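Local coordinates for protein ArCE4A (Arthrobacter sp. AW19M34-1, PDB 5LFZ) that probably removes acetyl groups from N-acetylated glycans, as a metal-dependent deacetylase of carbohydrate esterase family 4, here with nickel bound, at residues Y38-L43 / L69-D74; G76-S81 / V198-L203; G113-I118 / I134-V139; K155-A160 / P184-K189. All coordinates share one frame; numbering follows the deposited sequence.

Contact 1: residues Y38-L43 / L69-D74; sequences YTNRLL and LKRMVD
R71 reaches from helix 66-74 to the first turn of helix 39-48 and sets its guanidinium against N40 and L43. The two segments run nearly side by side, 17° apart in direction. R71 NH1 gives N40 OD1 a hydrogen bond of 3.0 Å, with an N-H...O angle of 157°; the donor lies in the amide's carbonyl plane, on a lone pair. Amide and guanidinium are themselves only 27° from coplanar. The same NH1 makes a weak bond of 3.4 Å to the backbone N40 O. Further partners hold both groups: R71 NE forms a salt bridge with E75 OE2 and R71 NH2 one with D44 OD1, while N40 ND2 hydrogen-bonds with T68 OG1. Asparagine suits its place because it accepts from one neighbour and donates to another. L43 CB covers one guanidinium face, 3.5 Å from R71 NH2. On the buried side, the flexible thioether of M72 brings CE to T39 CG2 at 3.7 Å, the two side chains crossing at about a right angle. Threonine suits this buried place because its methyl packs on M72 CE while its OG1 hydrogen-bonds with D174 OD2 and G36 N. With a leucine in place of R71, N40 OD1 would probably lose its donor and D44 and E75 a shared countercharge. The contact thus has two layers: outside, one planar cation is gripped by two carboxylates and an amide; inside, methyl groups pack.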
loop_
_atom_site.group_PDB
_atom_site.type_symbol
_atom_site.label_atom_id
_atom_site.label_comp_id
_atom_site.label_asym_id
_atom_site.label_seq_id
_atom_site.Cartn_x
_atom_site.Cartn_y
_atom_site.Cartn_z
ATOM N N TYR A 38 -12.256 -4.664 8.084
ATOM C CA TYR A 38 -12.547 -3.261 7.809
ATOM C C TYR A 38 -12.310 -2.871 6.355
ATOM O O TYR A 38 -12.665 -1.764 5.947
ATOM C CB TYR A 38 -11.714 -2.347 8.717
ATOM C CG TYR A 38 -11.817 -2.682 10.185
ATOM C CD1 TYR A 38 -12.937 -2.324 10.920
ATOM C CD2 TYR A 38 -10.790 -3.351 10.835
ATOM C CE1 TYR A 38 -13.034 -2.628 12.273
ATOM C CE2 TYR A 38 -10.874 -3.657 12.185
ATOM C CZ TYR A 38 -12.000 -3.298 12.895
ATOM O OH TYR A 38 -12.088 -3.605 14.237
ATOM N N THR A 39 -11.730 -3.775 5.573
ATOM C CA THR A 39 -11.312 -3.446 4.216
ATOM C C THR A 39 -12.476 -3.032 3.314
ATOM O O THR A 39 -12.360 -2.086 2.535
ATOM C CB THR A 39 -10.567 -4.622 3.577
ATOM O OG1 THR A 39 -9.500 -5.030 4.445
ATOM C CG2 THR A 39 -9.986 -4.209 2.224
ATOM N N ASN A 40 -13.603 -3.722 3.418
ATOM C CA ASN A 40 -14.730 -3.368 2.565
ATOM C C ASN A 40 -15.342 -2.010 2.909
ATOM O O ASN A 40 -15.753 -1.270 2.012
ATOM C CB ASN A 40 -15.781 -4.457 2.612
ATOM C CG ASN A 40 -15.424 -5.611 1.711
ATOM O OD1 ASN A 40 -15.639 -5.551 0.501
ATOM N ND2 ASN A 40 -14.836 -6.653 2.281
ATOM N N ARG A 41 -15.395 -1.669 4.195
ATOM C CA ARG A 41 -15.853 -0.342 4.591
ATOM C C ARG A 41 -14.889 0.707 4.065
ATOM O O ARG A 41 -15.296 1.776 3.618
ATOM C CB ARG A 41 -15.985 -0.235 6.112
ATOM C CG ARG A 41 -17.188 -0.983 6.664
ATOM C CD ARG A 41 -17.064 -1.230 8.154
ATOM N NE ARG A 41 -17.111 0.013 8.916
ATOM C CZ ARG A 41 -16.791 0.102 10.200
ATOM N NH1 ARG A 41 -16.409 -0.982 10.862
ATOM N NH2 ARG A 41 -16.860 1.269 10.821
ATOM N N LEU A 42 -13.605 0.376 4.106
ATOM C CA LEU A 42 -12.563 1.245 3.584
ATOM C C LEU A 42 -12.761 1.468 2.082
ATOM O O LEU A 42 -12.688 2.595 1.588
ATOM C CB LEU A 42 -11.196 0.631 3.887
ATOM C CG LEU A 42 -9.913 1.355 3.519
ATOM C CD1 LEU A 42 -10.058 2.793 3.882
ATOM C CD2 LEU A 42 -8.748 0.728 4.276
ATOM N N LEU A 43 -13.035 0.387 1.361
ATOM C CA LEU A 43 -13.259 0.469 -0.073
ATOM C C LEU A 43 -14.534 1.248 -0.383
ATOM O O LEU A 43 -14.599 1.975 -1.376
ATOM C CB LEU A 43 -13.336 -0.929 -0.678
ATOM C CG LEU A 43 -12.026 -1.711 -0.765
ATOM C CD1 LEU A 43 -12.315 -3.157 -1.091
ATOM C CD2 LEU A 43 -11.123 -1.108 -1.830
ATOM N N LEU A 69 -10.338 -8.774 -2.789
ATOM C CA LEU A 69 -9.240 -8.447 -3.696
ATOM C C LEU A 69 -9.774 -8.176 -5.101
ATOM O O LEU A 69 -9.274 -7.294 -5.804
ATOM C CB LEU A 69 -8.190 -9.557 -3.725
ATOM C CG LEU A 69 -6.984 -9.176 -2.863
ATOM C CD1 LEU A 69 -7.353 -9.232 -1.379
ATOM C CD2 LEU A 69 -5.778 -10.047 -3.164
ATOM N N LYS A 70 -10.807 -8.910 -5.501
ATOM C CA LYS A 70 -11.430 -8.642 -6.788
ATOM C C LYS A 70 -12.016 -7.231 -6.799
ATOM O O LYS A 70 -11.984 -6.561 -7.828
ATOM C CB LYS A 70 -12.505 -9.677 -7.116
ATOM C CG LYS A 70 -11.953 -11.046 -7.482
ATOM C CD LYS A 70 -13.061 -11.956 -7.986
ATOM C CE LYS A 70 -12.598 -13.397 -8.083
ATOM N NZ LYS A 70 -12.287 -13.955 -6.736
ATOM N N ARG A 71 -12.532 -6.773 -5.656
ATOM C CA ARG A 71 -13.021 -5.398 -5.551
ATOM C C ARG A 71 -11.909 -4.398 -5.827
ATOM O O ARG A 71 -12.119 -3.397 -6.504
ATOM C CB ARG A 71 -13.606 -5.104 -4.166
ATOM C CG ARG A 71 -15.027 -5.549 -3.929
ATOM C CD ARG A 71 -15.589 -4.845 -2.696
ATOM N NE ARG A 71 -15.819 -3.423 -2.929
ATOM C CZ ARG A 71 -16.251 -2.571 -2.001
ATOM N NH1 ARG A 71 -16.503 -2.998 -0.771
ATOM N NH2 ARG A 71 -16.440 -1.290 -2.303
ATOM N N MET A 72 -10.727 -4.667 -5.287
ATOM C CA MET A 72 -9.601 -3.758 -5.460
ATOM C C MET A 72 -9.260 -3.571 -6.932
ATOM O O MET A 72 -9.042 -2.448 -7.392
ATOM C CB MET A 72 -8.383 -4.270 -4.697
ATOM C CG MET A 72 -8.584 -4.293 -3.192
ATOM S SD MET A 72 -7.200 -5.035 -2.320
ATOM C CE MET A 72 -7.713 -4.755 -0.624
ATOM N N VAL A 73 -9.222 -4.674 -7.672
ATOM C CA VAL A 73 -8.954 -4.620 -9.102
ATOM C C VAL A 73 -10.104 -3.936 -9.833
ATOM O O VAL A 73 -9.882 -3.023 -10.628
ATOM C CB VAL A 73 -8.727 -6.025 -9.685
ATOM C CG1 VAL A 73 -8.596 -5.961 -11.212
ATOM C CG2 VAL A 73 -7.497 -6.665 -9.048
ATOM N N ASP A 74 -11.327 -4.376 -9.548
ATOM C CA ASP A 74 -12.514 -3.868 -10.231
ATOM C C ASP A 74 -12.737 -2.371 -10.019
ATOM O O ASP A 74 -13.284 -1.699 -10.891
ATOM C CB ASP A 74 -13.769 -4.629 -9.781
ATOM C CG ASP A 74 -13.945 -5.965 -10.502
ATOM O OD1 ASP A 74 -13.194 -6.230 -11.467
ATOM O OD2 ASP A 74 -14.839 -6.748 -10.109
#

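Contact 2: residues G76-S81 / V198-L203; sequences GHQIGS and VTVDQL
Q78, at the start of strand 78-81, reaches the N-terminus of helix 200-203, where T199 and Q202 form a capping box. Its side chain leaves with CG anti to the backbone N (chi1 -178°) and stays extended, which carries the amide to the helix end. There OE1 accepts from D201 N at 2.8 Å, the donor in the carbonyl plane on a lone pair. V200 N is also near this oxygen, but at a poor angle; it bonds instead to T54 OG1. Q202 N has a weak bond of 3.3 Å to T199 OG1, and in return T199 N donates almost straight to Q202 OE1 at 2.9 Å. The first three amides of the helix, which have no preceding turn to bond to, are therefore each met by a side-chain oxygen. Threonine fits the N-cap because its hydroxyl caps while its carbons pack: T199 CB lies 3.9 Å from Q78 CB, and T199 CG2 3.7 Å from G76 O. Q78 NE2 donates to a water. In the parallel β/α architecture of the NodB-homology fold, Q78 thus ties strand 78-81 to the start of helix 200-203, adding an outside acceptor to an N-terminus already closed by the T199/Q202 capping box.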
loop_
_atom_site.group_PDB
_atom_site.type_symbol
_atom_site.label_atom_id
_atom_site.label_comp_id
_atom_site.label_asym_id
_atom_site.label_seq_id
_atom_site.Cartn_x
_atom_site.Cartn_y
_atom_site.Cartn_z
ATOM N N GLY A 76 -10.422 0.088 -9.292
ATOM C CA GLY A 76 -9.368 1.013 -9.674
ATOM C C GLY A 76 -8.169 1.097 -8.747
ATOM O O GLY A 76 -7.297 1.949 -8.927
ATOM N N HIS A 77 -8.112 0.216 -7.758
ATOM C CA HIS A 77 -7.017 0.233 -6.798
ATOM C C HIS A 77 -5.851 -0.617 -7.285
ATOM O O HIS A 77 -5.950 -1.311 -8.306
ATOM C CB HIS A 77 -7.517 -0.248 -5.436
ATOM C CG HIS A 77 -8.729 0.489 -4.962
ATOM N ND1 HIS A 77 -8.676 1.784 -4.493
ATOM C CD2 HIS A 77 -10.037 0.135 -4.938
ATOM C CE1 HIS A 77 -9.893 2.187 -4.174
ATOM N NE2 HIS A 77 -10.738 1.205 -4.434
ATOM N N GLN A 78 -4.744 -0.547 -6.557
ATOM C CA GLN A 78 -3.577 -1.360 -6.855
ATOM C C GLN A 78 -3.276 -2.323 -5.720
ATOM O O GLN A 78 -3.317 -1.951 -4.552
ATOM C CB GLN A 78 -2.360 -0.477 -7.128
ATOM C CG GLN A 78 -1.126 -1.280 -7.490
ATOM C CD GLN A 78 0.027 -0.420 -7.939
ATOM O OE1 GLN A 78 -0.006 0.803 -7.815
ATOM N NE2 GLN A 78 1.064 -1.058 -8.466
ATOM N N ILE A 79 -2.978 -3.569 -6.066
ATOM C CA ILE A 79 -2.582 -4.554 -5.073
ATOM C C ILE A 79 -1.068 -4.738 -5.080
ATOM O O ILE A 79 -0.471 -5.020 -6.129
ATOM C CB ILE A 79 -3.268 -5.907 -5.327
ATOM C CG1 ILE A 79 -4.792 -5.720 -5.353
ATOM C CG2 ILE A 79 -2.819 -6.939 -4.295
ATOM C CD1 ILE A 79 -5.561 -6.927 -5.836
ATOM N N GLY A 80 -0.453 -4.567 -3.914
ATOM C CA GLY A 80 0.962 -4.844 -3.740
ATOM C C GLY A 80 1.158 -5.994 -2.766
ATOM O O GLY A 80 0.233 -6.370 -2.045
ATOM N N SER A 81 2.359 -6.566 -2.746
ATOM C CA SER A 81 2.677 -7.629 -1.800
ATOM C C SER A 81 3.267 -7.075 -0.508
ATOM O O SER A 81 4.098 -6.169 -0.542
ATOM C CB SER A 81 3.659 -8.622 -2.426
ATOM O OG SER A 81 4.143 -9.534 -1.453
ATOM N N VAL A 198 -3.499 9.092 -6.198
ATOM C CA VAL A 198 -3.174 8.141 -7.263
ATOM C C VAL A 198 -2.688 6.810 -6.702
ATOM O O VAL A 198 -2.353 6.714 -5.528
ATOM C CB VAL A 198 -2.079 8.690 -8.209
ATOM C CG1 VAL A 198 -2.530 9.973 -8.895
ATOM C CG2 VAL A 198 -0.765 8.900 -7.453
ATOM N N THR A 199 -2.638 5.786 -7.551
ATOM C CA THR A 199 -2.024 4.524 -7.153
ATOM C C THR A 199 -0.511 4.673 -7.217
ATOM O O THR A 199 -0.007 5.627 -7.804
ATOM C CB THR A 199 -2.454 3.358 -8.054
ATOM O OG1 THR A 199 -2.035 3.621 -9.398
ATOM C CG2 THR A 199 -3.967 3.175 -8.011
ATOM N N VAL A 200 0.211 3.738 -6.611
ATOM C CA VAL A 200 1.666 3.775 -6.626
ATOM C C VAL A 200 2.186 3.705 -8.061
ATOM O O VAL A 200 3.141 4.399 -8.427
ATOM C CB VAL A 200 2.252 2.626 -5.768
ATOM C CG1 VAL A 200 3.729 2.446 -6.032
ATOM C CG2 VAL A 200 1.999 2.898 -4.285
ATOM N N ASP A 201 1.522 2.897 -8.881
ATOM C CA ASP A 201 1.877 2.762 -10.287
ATOM C C ASP A 201 1.842 4.118 -10.988
ATOM O O ASP A 201 2.805 4.512 -11.645
ATOM C CB ASP A 201 0.932 1.785 -10.977
ATOM C CG ASP A 201 1.442 1.346 -12.322
ATOM O OD1 ASP A 201 2.177 0.338 -12.379
ATOM O OD2 ASP A 201 1.116 2.018 -13.320
ATOM N N GLN A 202 0.732 4.833 -10.828
ATOM C CA GLN A 202 0.584 6.162 -11.419
ATOM C C GLN A 202 1.620 7.140 -10.882
ATOM O O GLN A 202 2.156 7.960 -11.630
ATOM C CB GLN A 202 -0.813 6.717 -11.157
ATOM C CG GLN A 202 -1.958 5.882 -11.699
ATOM C CD GLN A 202 -3.309 6.452 -11.298
ATOM O OE1 GLN A 202 -3.757 6.280 -10.162
ATOM N NE2 GLN A 202 -3.956 7.151 -12.226
ATOM N N LEU A 203 1.889 7.048 -9.583
ATOM C CA LEU A 203 2.818 7.952 -8.920
ATOM C C LEU A 203 4.209 7.860 -9.534
ATOM O O LEU A 203 4.881 8.876 -9.726
ATOM C CB LEU A 203 2.883 7.652 -7.421
ATOM C CG LEU A 203 3.786 8.590 -6.617
ATOM C CD1 LEU A 203 3.209 9.993 -6.595
ATOM C CD2 LEU A 203 3.963 8.066 -5.214
HETATM O O HOH W 1 3.212 -0.329 -10.311
#

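Contact 3: residues G113-I118 / I134-V139; sequences GVKPQI and IPYPLV
The chain at K115-I118 and that at Y136-V139 run 44° apart and approach most closely at I118 and Y136, whose CA atoms are 4.9 Å from each other, with no hydrogen bond across. Both belong to the distorted β/α barrel of the NodB-homology fold: one follows helix 94-112 and the other leads into strand 138-139. The Y136 ring carries the contact. The P116 carbonyl carbon lies over one face, offset toward the rim, and P116 O is 3.1 Å from Y136 CE1. On the opposite face P135 CG stands over the ring centre, so the ring is held between backbone and pyrrolidine. At its far end Y136 OH hydrogen-bonds with D105 of helix 94-112, and the aliphatic part of K115 crosses there, its CG 3.5 Å from that OH. Tyrosine suits the site by pairing a flat apolar body with a polar end long enough to reach the helix. An alanine here is likely to leave D105 without this hydroxyl and open a gap between P116 and P135. Proline, with no N-H to satisfy, can set its ring against a carbonyl: P137 CD comes within 3.1 Å of Q117 O. Further along, the β-branched I118 and V139 meet obliquely. V139 has CG1 anti to its nitrogen (chi1 180°), leaving CG2 to face I118 CB at 3.8 Å and I118 CG2 at 3.9 Å.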
loop_
_atom_site.group_PDB
_atom_site.type_symbol
_atom_site.label_atom_id
_atom_site.label_comp_id
_atom_site.label_asym_id
_atom_site.label_seq_id
_atom_site.Cartn_x
_atom_site.Cartn_y
_atom_site.Cartn_z
ATOM N N GLY A 113 -6.731 -12.880 -9.842
ATOM C CA GLY A 113 -6.288 -13.140 -11.201
ATOM C C GLY A 113 -5.216 -12.187 -11.694
ATOM O O GLY A 113 -4.945 -12.116 -12.898
ATOM N N VAL A 114 -4.603 -11.455 -10.769
ATOM C CA VAL A 114 -3.521 -10.544 -11.119
ATOM C C VAL A 114 -2.260 -10.878 -10.344
ATOM O O VAL A 114 -2.303 -11.587 -9.341
ATOM C CB VAL A 114 -3.899 -9.064 -10.845
ATOM C CG1 VAL A 114 -5.187 -8.698 -11.566
ATOM C CG2 VAL A 114 -4.024 -8.805 -9.351
ATOM N N LYS A 115 -1.140 -10.352 -10.817
ATOM C CA LYS A 115 0.126 -10.447 -10.114
ATOM C C LYS A 115 0.486 -9.058 -9.603
ATOM O O LYS A 115 0.342 -8.081 -10.338
ATOM C CB LYS A 115 1.215 -10.995 -11.045
ATOM C CG LYS A 115 2.511 -11.382 -10.359
ATOM C CD LYS A 115 3.564 -11.801 -11.379
ATOM C CE LYS A 115 3.098 -12.993 -12.210
ATOM N NZ LYS A 115 3.509 -14.294 -11.612
ATOM N N PRO A 116 0.932 -8.950 -8.340
ATOM C CA PRO A 116 1.370 -7.632 -7.872
ATOM C C PRO A 116 2.597 -7.182 -8.649
ATOM O O PRO A 116 3.313 -8.019 -9.205
ATOM C CB PRO A 116 1.704 -7.871 -6.397
ATOM C CG PRO A 116 2.103 -9.312 -6.358
ATOM C CD PRO A 116 1.184 -9.997 -7.332
ATOM N N GLN A 117 2.830 -5.880 -8.709
ATOM C CA GLN A 117 3.969 -5.365 -9.449
ATOM C C GLN A 117 4.910 -4.614 -8.525
ATOM O O GLN A 117 5.920 -4.069 -8.964
ATOM C CB GLN A 117 3.498 -4.460 -10.590
ATOM C CG GLN A 117 2.540 -5.144 -11.548
ATOM C CD GLN A 117 1.859 -4.169 -12.484
ATOM O OE1 GLN A 117 1.835 -2.963 -12.233
ATOM N NE2 GLN A 117 1.299 -4.686 -13.573
ATOM N N ILE A 118 4.560 -4.589 -7.242
ATOM C CA ILE A 118 5.328 -3.893 -6.219
ATOM C C ILE A 118 5.269 -4.677 -4.911
ATOM O O ILE A 118 4.323 -5.434 -4.680
ATOM C CB ILE A 118 4.787 -2.462 -5.976
ATOM C CG1 ILE A 118 3.291 -2.516 -5.641
ATOM C CG2 ILE A 118 5.010 -1.586 -7.200
ATOM C CD1 ILE A 118 2.646 -1.144 -5.461
ATOM N N ILE A 134 13.981 -9.988 -4.787
ATOM C CA ILE A 134 12.591 -9.571 -4.924
ATOM C C ILE A 134 12.339 -9.038 -6.329
ATOM O O ILE A 134 12.981 -8.081 -6.762
ATOM C CB ILE A 134 12.233 -8.518 -3.866
ATOM C CG1 ILE A 134 12.305 -9.152 -2.473
ATOM C CG2 ILE A 134 10.845 -7.944 -4.110
ATOM C CD1 ILE A 134 12.481 -8.165 -1.371
ATOM N N PRO A 135 11.393 -9.660 -7.047
ATOM C CA PRO A 135 11.178 -9.409 -8.474
ATOM C C PRO A 135 10.376 -8.139 -8.759
ATOM O O PRO A 135 9.961 -7.925 -9.898
ATOM C CB PRO A 135 10.404 -10.649 -8.922
ATOM C CG PRO A 135 9.600 -11.018 -7.724
ATOM C CD PRO A 135 10.442 -10.653 -6.515
ATOM N N TYR A 136 10.170 -7.319 -7.730
ATOM C CA TYR A 136 9.367 -6.100 -7.827
ATOM C C TYR A 136 10.116 -4.927 -7.206
ATOM O O TYR A 136 10.984 -5.127 -6.360
ATOM C CB TYR A 136 8.013 -6.275 -7.114
ATOM C CG TYR A 136 7.297 -7.569 -7.430
ATOM C CD1 TYR A 136 6.924 -7.871 -8.730
ATOM C CD2 TYR A 136 6.991 -8.489 -6.429
ATOM C CE1 TYR A 136 6.276 -9.048 -9.034
ATOM C CE2 TYR A 136 6.334 -9.679 -6.726
ATOM C CZ TYR A 136 5.979 -9.949 -8.034
ATOM O OH TYR A 136 5.336 -11.123 -8.379
ATOM N N PRO A 137 9.787 -3.695 -7.623
ATOM C CA PRO A 137 10.308 -2.555 -6.867
ATOM C C PRO A 137 9.871 -2.640 -5.408
ATOM O O PRO A 137 8.755 -3.080 -5.132
ATOM C CB PRO A 137 9.670 -1.345 -7.556
ATOM C CG PRO A 137 9.305 -1.835 -8.936
ATOM C CD PRO A 137 8.939 -3.273 -8.750
ATOM N N LEU A 138 10.748 -2.248 -4.494
ATOM C CA LEU A 138 10.384 -2.165 -3.089
ATOM C C LEU A 138 9.826 -0.776 -2.802
ATOM O O LEU A 138 10.493 0.233 -3.026
ATOM C CB LEU A 138 11.583 -2.469 -2.183
ATOM C CG LEU A 138 12.048 -3.926 -2.100
ATOM C CD1 LEU A 138 12.835 -4.347 -3.337
ATOM C CD2 LEU A 138 12.874 -4.146 -0.847
ATOM N N VAL A 139 8.596 -0.721 -2.310
ATOM C CA VAL A 139 7.955 0.561 -2.073
ATOM C C VAL A 139 7.815 0.832 -0.580
ATOM O O VAL A 139 7.077 0.143 0.122
ATOM C CB VAL A 139 6.576 0.629 -2.750
ATOM C CG1 VAL A 139 5.917 1.980 -2.491
ATOM C CG2 VAL A 139 6.713 0.348 -4.251
#

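Contact 4: residues K155-A160 / P184-K189; sequences KTVRIA and PQLVSK
Q185 lies across V157 where helices 153-163 and 177-192 pack side by side. The segment axes come within 9.3 Å and run in much the same direction, 21° apart. Starting at the backbone, Q185 CB sits 4.1 Å from V157 CG2. With CG opposite the main-chain nitrogen (chi1 -177°) and the chain extended beyond it, each later atom keeps touching the same valine. Q185 CG is 4.0 Å from V157 CG1, and the amide carbon CD passes this methyl at the same separation. At the tip the amide straddles the fork: OE1 lies 4.1 Å from V157 CG1 and NE2 4.0 Å from V157 CG2. NE2 also donates to Q154 OE1, so the apolar stem rests on valine while the polar end finds a partner just before the first segment. The two side chains cross at about a right angle. V157, with methyls branching directly at CB, can serve several neighbours at once: CG1 meets the aliphatic K189 CD at 3.7 Å, and CG2 packs on L186 CB. One turn on, A160 has only a methyl, and even this small side chain meets the leucine tightly, A160 CB to L186 CD1 3.5 Å, which suits alanine to the place. No hydrogen bond links the two segments, and the fit is one of shape. Inward lie the parallel strands of the barrel: L186 rests on L29 of strand 26-32 and M172 of strand 168-173, A160 touches I170, and both helices thus cover the outside of the sheet.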
loop_
_atom_site.group_PDB
_atom_site.type_symbol
_atom_site.label_atom_id
_atom_site.label_comp_id
_atom_site.label_asym_id
_atom_site.label_seq_id
_atom_site.Cartn_x
_atom_site.Cartn_y
_atom_site.Cartn_z
ATOM N N LYS A 155 -5.614 11.790 14.420
ATOM C CA LYS A 155 -4.162 11.935 14.372
ATOM C C LYS A 155 -3.617 11.397 13.045
ATOM O O LYS A 155 -2.667 11.946 12.487
ATOM C CB LYS A 155 -3.504 11.223 15.553
ATOM C CG LYS A 155 -1.988 11.329 15.565
ATOM C CD LYS A 155 -1.436 11.059 16.955
ATOM C CE LYS A 155 0.077 11.201 16.983
ATOM N NZ LYS A 155 0.616 11.136 18.369
ATOM N N THR A 156 -4.227 10.326 12.542
ATOM C CA THR A 156 -3.871 9.791 11.231
ATOM C C THR A 156 -4.054 10.872 10.168
ATOM O O THR A 156 -3.157 11.130 9.371
ATOM C CB THR A 156 -4.722 8.560 10.878
ATOM O OG1 THR A 156 -4.533 7.552 11.880
ATOM C CG2 THR A 156 -4.318 7.996 9.511
ATOM N N VAL A 157 -5.214 11.518 10.181
ATOM C CA VAL A 157 -5.492 12.600 9.244
ATOM C C VAL A 157 -4.494 13.748 9.399
ATOM O O VAL A 157 -3.952 14.251 8.411
ATOM C CB VAL A 157 -6.921 13.143 9.434
ATOM C CG1 VAL A 157 -7.130 14.389 8.607
ATOM C CG2 VAL A 157 -7.951 12.074 9.081
ATOM N N ARG A 158 -4.244 14.151 10.644
ATOM C CA ARG A 158 -3.382 15.302 10.904
ATOM C C ARG A 158 -1.977 15.089 10.352
ATOM O O ARG A 158 -1.450 15.946 9.640
ATOM C CB ARG A 158 -3.307 15.605 12.404
ATOM C CG ARG A 158 -2.470 16.843 12.722
ATOM C CD ARG A 158 -2.291 17.048 14.218
ATOM N NE ARG A 158 -1.594 15.927 14.848
ATOM C CZ ARG A 158 -1.770 15.545 16.111
ATOM N NH1 ARG A 158 -2.625 16.194 16.894
ATOM N NH2 ARG A 158 -1.092 14.515 16.595
ATOM N N ILE A 159 -1.378 13.945 10.675
ATOM C CA ILE A 159 -0.018 13.641 10.226
ATOM C C ILE A 159 0.049 13.485 8.711
ATOM O O ILE A 159 0.957 14.008 8.066
ATOM C CB ILE A 159 0.529 12.369 10.910
ATOM C CG1 ILE A 159 0.673 12.612 12.415
ATOM C CG2 ILE A 159 1.879 11.961 10.313
ATOM C CD1 ILE A 159 1.052 11.384 13.211
ATOM N N ALA A 160 -0.919 12.778 8.140
ATOM C CA ALA A 160 -0.962 12.601 6.694
ATOM C C ALA A 160 -1.076 13.946 5.981
ATOM O O ALA A 160 -0.351 14.210 5.026
ATOM C CB ALA A 160 -2.114 11.693 6.301
ATOM N N PRO A 184 -12.617 9.235 5.105
ATOM C CA PRO A 184 -13.460 10.294 4.540
ATOM C C PRO A 184 -12.861 11.679 4.746
ATOM O O PRO A 184 -12.811 12.476 3.811
ATOM C CB PRO A 184 -14.774 10.148 5.313
ATOM C CG PRO A 184 -14.801 8.725 5.712
ATOM C CD PRO A 184 -13.383 8.383 6.033
ATOM N N GLN A 185 -12.384 11.946 5.954
ATOM C CA GLN A 185 -11.779 13.233 6.255
ATOM C C GLN A 185 -10.415 13.411 5.581
ATOM O O GLN A 185 -10.087 14.500 5.096
ATOM C CB GLN A 185 -11.642 13.405 7.771
ATOM C CG GLN A 185 -11.088 14.749 8.181
ATOM C CD GLN A 185 -10.956 14.899 9.686
ATOM O OE1 GLN A 185 -10.597 15.967 10.182
ATOM N NE2 GLN A 185 -11.244 13.827 10.421
ATOM N N LEU A 186 -9.619 12.348 5.559
ATOM C CA LEU A 186 -8.275 12.423 4.993
ATOM C C LEU A 186 -8.326 12.767 3.501
ATOM O O LEU A 186 -7.582 13.628 3.025
ATOM C CB LEU A 186 -7.523 11.108 5.213
ATOM C CG LEU A 186 -6.124 11.107 4.590
ATOM C CD1 LEU A 186 -5.335 12.309 5.082
ATOM C CD2 LEU A 186 -5.383 9.821 4.893
ATOM N N VAL A 187 -9.216 12.104 2.773
ATOM C CA VAL A 187 -9.375 12.372 1.348
ATOM C C VAL A 187 -9.844 13.808 1.114
ATOM O O VAL A 187 -9.290 14.521 0.275
ATOM C CB VAL A 187 -10.364 11.392 0.707
ATOM C CG1 VAL A 187 -10.635 11.772 -0.740
ATOM C CG2 VAL A 187 -9.822 9.980 0.794
ATOM N N SER A 188 -10.862 14.226 1.860
ATOM C CA SER A 188 -11.395 15.582 1.733
ATOM C C SER A 188 -10.307 16.626 1.939
ATOM O O SER A 188 -10.173 17.561 1.151
ATOM C CB SER A 188 -12.525 15.818 2.736
ATOM O OG SER A 188 -13.649 15.013 2.427
ATOM N N LYS A 189 -9.525 16.457 2.999
ATOM C CA LYS A 189 -8.485 17.425 3.317
ATOM C C LYS A 189 -7.323 17.400 2.325
ATOM O O LYS A 189 -6.772 18.449 1.999
ATOM C CB LYS A 189 -7.969 17.204 4.739
ATOM C CG LYS A 189 -8.909 17.775 5.804
ATOM C CD LYS A 189 -8.401 17.527 7.210
ATOM C CE LYS A 189 -9.327 18.149 8.242
ATOM N NZ LYS A 189 -9.306 19.634 8.185
#

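How the contacts relate
Contacts 1, 2 and 3 form a connected chain, while contact 4 stands apart on another side of the barrel, its centre about 27 Å from that of contact 3. Helix 66-74 leads straight into strand 78-81, and M72 O probably accepts from H77 N (2.8 Å), joining contacts 1 and 2. Contacts 2 and 3, with centres about 10 Å apart, share a probable bond from S81 N to I118 O (3.0 Å). The nickel ion is held by D33, H82 and H86; H82 directly follows strand 78-81, which places contact 2 on the strand that leads to the metal site. The side chains of T39 and V139 lie about 13 and 12 Å from it.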